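Local coordinates for chorismate synthase (Campylobacter jejuni, PDB 1SQ1), which probably converts 5-enolpyruvylshikimate-3-phosphate to chorismate and phosphate with the help of reduced FMN, the last step of the shared route to the aromatic amino acids, at residues Met1-Phe13 / Met335-Asn347. Residues are numbered along the deposited sequence; the frame is centred on the assembly and turned at random.
Sequences MNTFGTRLKFTSF and MVRLVLADCLLLN
Asp342, on the helix that ends at Leu346, grips the turn of the N-terminal beta hairpin through three backbone N-H groups. Its CG lies anti to the backbone N (chi1 -176°), which carries the carboxylate out to residues 6-8. OD1 takes Thr6 N at 2.9 Å on its syn side, close to the carboxylate plane. OD2 accepts two donors from the same face: Arg7 N at 3.1 Å on the syn side and Leu8 N at 3.2 Å from well above the plane, 69° out of it. Lys229 adds a salt bridge to OD1.

Tight apolar packing lies beyond this clamp. The methyl CE of selenomethionine Met335 sits over one face of the Phe4 ring, 4.0 Å from its centroid, a CH-pi contact, while Val339 CG2 meets the ring edge in plane, 3.9 Å from CZ. Ala233 of helix 226-235 adjoins Phe4 and Met335. Leu338 CD2 approaches Phe10 CB at 3.8 Å, and Leu8 leans on the helix with CD1 against Ala341 CB and CG 3.9 Å from Leu345 CD1.

On the partly exposed side, Leu346 CD2 touches Thr6 CG2 and Arg7 CB, both at 3.6 Å, but the polar ends turn to other partners: Thr6 OG1 bonds to Asp224, and the Arg7 chain, bent at chi2 (80°), leads away to Leu346 O of a neighbouring subunit.

Hairpin 3-13, edging a five-stranded antiparallel sheet, is thus docked on the C-terminal half of helix 325-346 by an apolar patch and one buried carboxylate, its charge probably stabilised by peptide N-H groups and Lys229.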
HETATM    1  N   MSE A   1       5.723   1.682 -10.970  1.00 88.66           N
HETATM    2  CA  MSE A   1       4.891   0.613 -10.348  1.00 90.16           C
HETATM    3  C   MSE A   1       4.188  -0.113 -11.447  1.00 86.45           C
HETATM    4  O   MSE A   1       3.590   0.502 -12.320  1.00 87.52           O
HETATM    5  CB  MSE A   1       3.820   1.184  -9.422  1.00 97.25           C
HETATM    6  CG  MSE A   1       4.354   1.831  -8.182  1.00108.92           C
HETATM    7 SE   MSE A   1       5.409   3.386  -8.628  1.00126.05          SE
HETATM    8  CE  MSE A   1       7.197   2.617  -8.337  1.00122.44           C
ATOM      9  N   ASN A   2       4.253  -1.428 -11.410  1.00 82.16           N
ATOM     10  CA  ASN A   2       3.584  -2.198 -12.425  1.00 77.74           C
ATOM     11  C   ASN A   2       2.486  -3.014 -11.798  1.00 74.88           C
ATOM     12  O   ASN A   2       1.996  -3.963 -12.397  1.00 75.55           O
ATOM     13  CB  ASN A   2       4.571  -3.104 -13.137  1.00 76.90           C
ATOM     14  CG  ASN A   2       5.362  -2.373 -14.185  1.00 76.55           C
ATOM     15  OD1 ASN A   2       5.973  -2.993 -15.049  1.00 78.91           O
ATOM     16  ND2 ASN A   2       5.360  -1.045 -14.118  1.00 73.91           N
ATOM     17  N   THR A   3       2.105  -2.642 -10.582  1.00 70.91           N
ATOM     18  CA  THR A   3       1.051  -3.349  -9.876  1.00 66.96           C
ATOM     19  C   THR A   3      -0.146  -2.428  -9.713  1.00 64.60           C
ATOM     20  O   THR A   3       0.011  -1.220  -9.553  1.00 64.36           O
ATOM     21  CB  THR A   3       1.518  -3.825  -8.499  1.00 65.97           C
ATOM     22  OG1 THR A   3       2.627  -4.719  -8.653  1.00 63.34           O
ATOM     23  CG2 THR A   3       0.387  -4.543  -7.790  1.00 64.66           C
ATOM     24  N   PHE A   4      -1.341  -3.006  -9.742  1.00 60.81           N
ATOM     25  CA  PHE A   4      -2.554  -2.221  -9.639  1.00 58.84           C
ATOM     26  C   PHE A   4      -3.648  -2.873  -8.791  1.00 58.74           C
ATOM     27  O   PHE A   4      -3.856  -4.085  -8.847  1.00 59.11           O
ATOM     28  CB  PHE A   4      -3.061  -1.951 -11.056  1.00 58.52           C
ATOM     29  CG  PHE A   4      -4.378  -1.236 -11.118  1.00 57.49           C
ATOM     30  CD1 PHE A   4      -5.504  -1.887 -11.599  1.00 57.52           C
ATOM     31  CD2 PHE A   4      -4.483   0.098 -10.742  1.00 57.58           C
ATOM     32  CE1 PHE A   4      -6.719  -1.222 -11.706  1.00 59.83           C
ATOM     33  CE2 PHE A   4      -5.696   0.776 -10.846  1.00 59.39           C
ATOM     34  CZ  PHE A   4      -6.817   0.115 -11.331  1.00 60.25           C
ATOM     35  N   GLY A   5      -4.343  -2.048  -8.008  1.00 57.78           N
ATOM     36  CA  GLY A   5      -5.422  -2.530  -7.164  1.00 55.16           C
ATOM     37  C   GLY A   5      -5.102  -2.621  -5.682  1.00 54.95           C
ATOM     38  O   GLY A   5      -3.943  -2.786  -5.294  1.00 55.94           O
ATOM     39  N   THR A   6      -6.137  -2.515  -4.849  1.00 53.21           N
ATOM     40  CA  THR A   6      -5.978  -2.617  -3.399  1.00 50.54           C
ATOM     41  C   THR A   6      -5.866  -4.080  -2.973  1.00 50.87           C
ATOM     42  O   THR A   6      -4.830  -4.512  -2.489  1.00 50.44           O
ATOM     43  CB  THR A   6      -7.175  -2.034  -2.654  1.00 48.39           C
ATOM     44  OG1 THR A   6      -7.487  -0.739  -3.174  1.00 49.70           O
ATOM     45  CG2 THR A   6      -6.859  -1.915  -1.192  1.00 45.68           C
ATOM     46  N   ARG A   7      -6.941  -4.841  -3.161  1.00 51.11           N
ATOM     47  CA  ARG A   7      -6.958  -6.246  -2.778  1.00 53.28           C
ATOM     48  C   ARG A   7      -6.675  -7.183  -3.957  1.00 52.75           C
ATOM     49  O   ARG A   7      -6.047  -8.227  -3.776  1.00 52.08           O
ATOM     50  CB  ARG A   7      -8.311  -6.591  -2.142  1.00 56.89           C
ATOM     51  CG  ARG A   7      -8.376  -7.944  -1.450  1.00 61.36           C
ATOM     52  CD  ARG A   7      -7.744  -7.887  -0.066  1.00 67.15           C
ATOM     53  NE  ARG A   7      -7.594  -9.204   0.566  1.00 71.41           N
ATOM     54  CZ  ARG A   7      -6.944 -10.235   0.023  1.00 73.47           C
ATOM     55  NH1 ARG A   7      -6.848 -11.389   0.669  1.00 74.84           N
ATOM     56  NH2 ARG A   7      -6.399 -10.122  -1.180  1.00 75.57           N
ATOM     57  N   LEU A   8      -7.148  -6.818  -5.150  1.00 52.74           N
ATOM     58  CA  LEU A   8      -6.942  -7.611  -6.372  1.00 52.31           C
ATOM     59  C   LEU A   8      -5.848  -6.920  -7.202  1.00 53.94           C
ATOM     60  O   LEU A   8      -6.122  -6.228  -8.181  1.00 56.50           O
ATOM     61  CB  LEU A   8      -8.237  -7.675  -7.191  1.00 49.37           C
ATOM     62  CG  LEU A   8      -8.516  -8.916  -8.045  1.00 47.58           C
ATOM     63  CD1 LEU A   8      -8.815  -8.516  -9.483  1.00 44.73           C
ATOM     64  CD2 LEU A   8      -7.347  -9.867  -7.976  1.00 45.45           C
ATOM     65  N   LYS A   9      -4.604  -7.126  -6.790  1.00 54.47           N
ATOM     66  CA  LYS A   9      -3.435  -6.534  -7.416  1.00 52.08           C
ATOM     67  C   LYS A   9      -3.052  -7.102  -8.768  1.00 51.65           C
ATOM     68  O   LYS A   9      -2.721  -8.268  -8.873  1.00 52.92           O
ATOM     69  CB  LYS A   9      -2.252  -6.676  -6.465  1.00 50.94           C
ATOM     70  CG  LYS A   9      -2.497  -6.045  -5.120  1.00 49.39           C
ATOM     71  CD  LYS A   9      -1.224  -5.887  -4.319  1.00 46.60           C
ATOM     72  CE  LYS A   9      -1.525  -5.125  -3.055  1.00 43.74           C
ATOM     73  NZ  LYS A   9      -2.175  -3.842  -3.404  1.00 43.93           N
ATOM     74  N   PHE A  10      -3.076  -6.264  -9.798  1.00 52.16           N
ATOM     75  CA  PHE A  10      -2.700  -6.682 -11.143  1.00 52.88           C
ATOM     76  C   PHE A  10      -1.289  -6.203 -11.431  1.00 54.28           C
ATOM     77  O   PHE A  10      -0.977  -5.042 -11.196  1.00 56.00           O
ATOM     78  CB  PHE A  10      -3.664  -6.083 -12.163  1.00 54.55           C
ATOM     79  CG  PHE A  10      -3.164  -6.130 -13.579  1.00 57.87           C
ATOM     80  CD1 PHE A  10      -2.689  -4.969 -14.203  1.00 59.13           C
ATOM     81  CD2 PHE A  10      -3.182  -7.316 -14.302  1.00 56.92           C
ATOM     82  CE1 PHE A  10      -2.242  -4.988 -15.530  1.00 57.04           C
ATOM     83  CE2 PHE A  10      -2.738  -7.346 -15.629  1.00 56.92           C
ATOM     84  CZ  PHE A  10      -2.268  -6.179 -16.242  1.00 57.46           C
ATOM     85  N   THR A  11      -0.439  -7.085 -11.941  1.00 55.30           N
ATOM     86  CA  THR A  11       0.933  -6.706 -12.246  1.00 57.72           C
ATOM     87  C   THR A  11       1.387  -7.182 -13.618  1.00 60.79           C
ATOM     88  O   THR A  11       1.276  -8.368 -13.944  1.00 60.56           O
ATOM     89  CB  THR A  11       1.919  -7.269 -11.203  1.00 58.13           C
ATOM     90  OG1 THR A  11       1.530  -6.828  -9.900  1.00 59.60           O
ATOM     91  CG2 THR A  11       3.341  -6.792 -11.485  1.00 55.88           C
ATOM     92  N   SER A  12       1.908  -6.261 -14.425  1.00 63.33           N
ATOM     93  CA  SER A  12       2.395  -6.630 -15.750  1.00 65.69           C
ATOM     94  C   SER A  12       3.887  -6.388 -15.858  1.00 67.46           C
ATOM     95  O   SER A  12       4.396  -5.346 -15.467  1.00 67.97           O
ATOM     96  CB  SER A  12       1.651  -5.861 -16.850  1.00 65.27           C
ATOM     97  OG  SER A  12       1.696  -4.455 -16.660  1.00 65.51           O
ATOM     98  N   PHE A  13       4.595  -7.382 -16.368  1.00 70.59           N
ATOM     99  CA  PHE A  13       6.024  -7.258 -16.525  1.00 72.39           C
ATOM    100  C   PHE A  13       6.340  -7.352 -18.000  1.00 75.44           C
ATOM    101  O   PHE A  13       5.676  -8.062 -18.761  1.00 74.42           O
ATOM    102  CB  PHE A  13       6.751  -8.340 -15.726  1.00 71.18           C
ATOM    103  CG  PHE A  13       6.290  -9.727 -16.024  1.00 69.59           C
ATOM    104  CD1 PHE A  13       7.017 -10.541 -16.887  1.00 70.00           C
ATOM    105  CD2 PHE A  13       5.126 -10.222 -15.445  1.00 68.71           C
ATOM    106  CE1 PHE A  13       6.589 -11.829 -17.177  1.00 70.15           C
ATOM    107  CE2 PHE A  13       4.687 -11.505 -15.728  1.00 69.10           C
ATOM    108  CZ  PHE A  13       5.419 -12.316 -16.596  1.00 69.92           C
HETATM  109  N   MSE A 335      -9.828  -2.779 -17.825  1.00 56.41           N
HETATM  110  CA  MSE A 335      -9.577  -1.929 -16.671  1.00 57.52           C
HETATM  111  C   MSE A 335     -10.794  -1.776 -15.765  1.00 57.62           C
HETATM  112  O   MSE A 335     -10.672  -1.860 -14.539  1.00 58.23           O
HETATM  113  CB  MSE A 335      -9.096  -0.535 -17.104  1.00 59.46           C
HETATM  114  CG  MSE A 335      -7.740  -0.500 -17.782  1.00 62.04           C
HETATM  115 SE   MSE A 335      -6.352  -1.484 -16.850  1.00 74.18          SE
HETATM  116  CE  MSE A 335      -6.188  -0.430 -15.226  1.00 65.35           C
ATOM    117  N   VAL A 336     -11.964  -1.538 -16.349  1.00 56.67           N
ATOM    118  CA  VAL A 336     -13.158  -1.383 -15.527  1.00 56.27           C
ATOM    119  C   VAL A 336     -13.471  -2.716 -14.866  1.00 56.39           C
ATOM    120  O   VAL A 336     -14.075  -2.775 -13.797  1.00 57.42           O
ATOM    121  CB  VAL A 336     -14.368  -0.920 -16.353  1.00 55.82           C
ATOM    122  CG1 VAL A 336     -15.594  -0.856 -15.470  1.00 54.64           C
ATOM    123  CG2 VAL A 336     -14.085   0.452 -16.952  1.00 54.47           C
ATOM    124  N   ARG A 337     -13.019  -3.790 -15.496  1.00 56.20           N
ATOM    125  CA  ARG A 337     -13.232  -5.121 -14.969  1.00 55.11           C
ATOM    126  C   ARG A 337     -12.404  -5.244 -13.698  1.00 54.52           C
ATOM    127  O   ARG A 337     -12.958  -5.481 -12.623  1.00 55.39           O
ATOM    128  CB  ARG A 337     -12.762  -6.165 -15.970  1.00 57.10           C
ATOM    129  CG  ARG A 337     -13.716  -7.311 -16.161  1.00 58.10           C
ATOM    130  CD  ARG A 337     -14.633  -7.089 -17.358  1.00 58.52           C
ATOM    131  NE  ARG A 337     -14.007  -7.449 -18.629  1.00 58.44           N
ATOM    132  CZ  ARG A 337     -14.706  -7.816 -19.704  1.00 60.08           C
ATOM    133  NH1 ARG A 337     -16.039  -7.873 -19.639  1.00 61.47           N
ATOM    134  NH2 ARG A 337     -14.093  -8.113 -20.844  1.00 57.03           N
ATOM    135  N   LEU A 338     -11.084  -5.076 -13.830  1.00 51.40           N
ATOM    136  CA  LEU A 338     -10.168  -5.178 -12.692  1.00 49.22           C
ATOM    137  C   LEU A 338     -10.654  -4.380 -11.488  1.00 49.21           C
ATOM    138  O   LEU A 338     -10.713  -4.893 -10.370  1.00 48.61           O
ATOM    139  CB  LEU A 338      -8.772  -4.704 -13.089  1.00 47.29           C
ATOM    140  CG  LEU A 338      -7.986  -5.611 -14.048  1.00 46.93           C
ATOM    141  CD1 LEU A 338      -6.983  -4.766 -14.784  1.00 45.09           C
ATOM    142  CD2 LEU A 338      -7.279  -6.741 -13.308  1.00 45.79           C
ATOM    143  N   VAL A 339     -11.009  -3.123 -11.713  1.00 49.11           N
ATOM    144  CA  VAL A 339     -11.493  -2.297 -10.619  1.00 48.29           C
ATOM    145  C   VAL A 339     -12.696  -2.947  -9.925  1.00 49.09           C
ATOM    146  O   VAL A 339     -12.630  -3.254  -8.733  1.00 48.79           O
ATOM    147  CB  VAL A 339     -11.894  -0.900 -11.112  1.00 47.31           C
ATOM    148  CG1 VAL A 339     -12.352  -0.050  -9.942  1.00 45.47           C
ATOM    149  CG2 VAL A 339     -10.718  -0.247 -11.813  1.00 47.76           C
ATOM    150  N   LEU A 340     -13.793  -3.162 -10.659  1.00 49.33           N
ATOM    151  CA  LEU A 340     -14.992  -3.766 -10.061  1.00 48.23           C
ATOM    152  C   LEU A 340     -14.713  -5.069  -9.309  1.00 49.25           C
ATOM    153  O   LEU A 340     -15.222  -5.265  -8.203  1.00 50.91           O
ATOM    154  CB  LEU A 340     -16.071  -4.014 -11.117  1.00 42.65           C
ATOM    155  CG  LEU A 340     -16.847  -2.762 -11.540  1.00 40.30           C
ATOM    156  CD1 LEU A 340     -17.848  -3.128 -12.602  1.00 32.81           C
ATOM    157  CD2 LEU A 340     -17.523  -2.122 -10.337  1.00 33.32           C
ATOM    158  N   ALA A 341     -13.907  -5.949  -9.895  1.00 48.64           N
ATOM    159  CA  ALA A 341     -13.583  -7.206  -9.250  1.00 48.33           C
ATOM    160  C   ALA A 341     -12.730  -6.920  -8.037  1.00 51.41           C
ATOM    161  O   ALA A 341     -12.573  -7.769  -7.163  1.00 52.53           O
ATOM    162  CB  ALA A 341     -12.844  -8.096 -10.201  1.00 48.70           C
ATOM    163  N   ASP A 342     -12.156  -5.720  -7.992  1.00 54.37           N
ATOM    164  CA  ASP A 342     -11.328  -5.333  -6.854  1.00 54.19           C
ATOM    165  C   ASP A 342     -12.230  -4.809  -5.723  1.00 53.08           C
ATOM    166  O   ASP A 342     -12.080  -5.226  -4.583  1.00 50.37           O
ATOM    167  CB  ASP A 342     -10.284  -4.283  -7.288  1.00 56.14           C
ATOM    168  CG  ASP A 342      -9.311  -3.893  -6.166  1.00 58.54           C
ATOM    169  OD1 ASP A 342      -8.536  -2.934  -6.384  1.00 60.08           O
ATOM    170  OD2 ASP A 342      -9.310  -4.522  -5.081  1.00 56.76           O
ATOM    171  N   CYS A 343     -13.183  -3.931  -6.033  1.00 54.42           N
ATOM    172  CA  CYS A 343     -14.075  -3.410  -4.993  1.00 58.11           C
ATOM    173  C   CYS A 343     -14.931  -4.526  -4.424  1.00 59.63           C
ATOM    174  O   CYS A 343     -15.341  -4.487  -3.259  1.00 60.95           O
ATOM    175  CB  CYS A 343     -15.028  -2.352  -5.544  1.00 59.27           C
ATOM    176  SG  CYS A 343     -14.258  -0.994  -6.424  1.00 61.21           S
ATOM    177  N   LEU A 344     -15.206  -5.514  -5.270  1.00 60.08           N
ATOM    178  CA  LEU A 344     -16.034  -6.660  -4.906  1.00 59.64           C
ATOM    179  C   LEU A 344     -15.415  -7.420  -3.730  1.00 59.80           C
ATOM    180  O   LEU A 344     -16.128  -7.886  -2.837  1.00 60.06           O
ATOM    181  CB  LEU A 344     -16.194  -7.571  -6.134  1.00 59.48           C
ATOM    182  CG  LEU A 344     -17.376  -8.533  -6.222  1.00 56.34           C
ATOM    183  CD1 LEU A 344     -17.472  -9.100  -7.625  1.00 55.23           C
ATOM    184  CD2 LEU A 344     -17.193  -9.621  -5.217  1.00 56.39           C
ATOM    185  N   LEU A 345     -14.088  -7.534  -3.737  1.00 57.79           N
ATOM    186  CA  LEU A 345     -13.370  -8.214  -2.669  1.00 57.25           C
ATOM    187  C   LEU A 345     -13.189  -7.260  -1.476  1.00 57.65           C
ATOM    188  O   LEU A 345     -13.337  -7.654  -0.322  1.00 58.39           O
ATOM    189  CB  LEU A 345     -12.016  -8.703  -3.187  1.00 56.05           C
ATOM    190  CG  LEU A 345     -12.126  -9.710  -4.340  1.00 56.84           C
ATOM    191  CD1 LEU A 345     -10.792  -9.893  -5.056  1.00 56.33           C
ATOM    192  CD2 LEU A 345     -12.611 -11.028  -3.788  1.00 55.67           C
ATOM    193  N   LEU A 346     -12.893  -5.998  -1.752  1.00 57.53           N
ATOM    194  CA  LEU A 346     -12.715  -5.024  -0.689  1.00 58.16           C
ATOM    195  C   LEU A 346     -13.946  -4.854   0.184  1.00 59.95           C
ATOM    196  O   LEU A 346     -13.842  -4.702   1.395  1.00 58.66           O
ATOM    197  CB  LEU A 346     -12.371  -3.664  -1.274  1.00 56.93           C
ATOM    198  CG  LEU A 346     -10.967  -3.496  -1.833  1.00 56.06           C
ATOM    199  CD1 LEU A 346     -10.864  -2.109  -2.446  1.00 54.01           C
ATOM    200  CD2 LEU A 346      -9.937  -3.699  -0.728  1.00 52.89           C
ATOM    201  N   ASN A 347     -15.115  -4.870  -0.443  1.00 62.44           N
ATOM    202  CA  ASN A 347     -16.359  -4.668   0.274  1.00 64.75           C
ATOM    203  C   ASN A 347     -16.887  -5.944   0.928  1.00 66.57           C
ATOM    204  O   ASN A 347     -17.997  -5.970   1.463  1.00 66.09           O
ATOM    205  CB  ASN A 347     -17.394  -4.111  -0.692  1.00 65.39           C
ATOM    206  CG  ASN A 347     -18.550  -3.473   0.013  1.00 66.40           C
ATOM    207  OD1 ASN A 347     -18.402  -2.417   0.631  1.00 68.37           O
ATOM    208  ND2 ASN A 347     -19.716  -4.106  -0.063  1.00 66.25           N
TER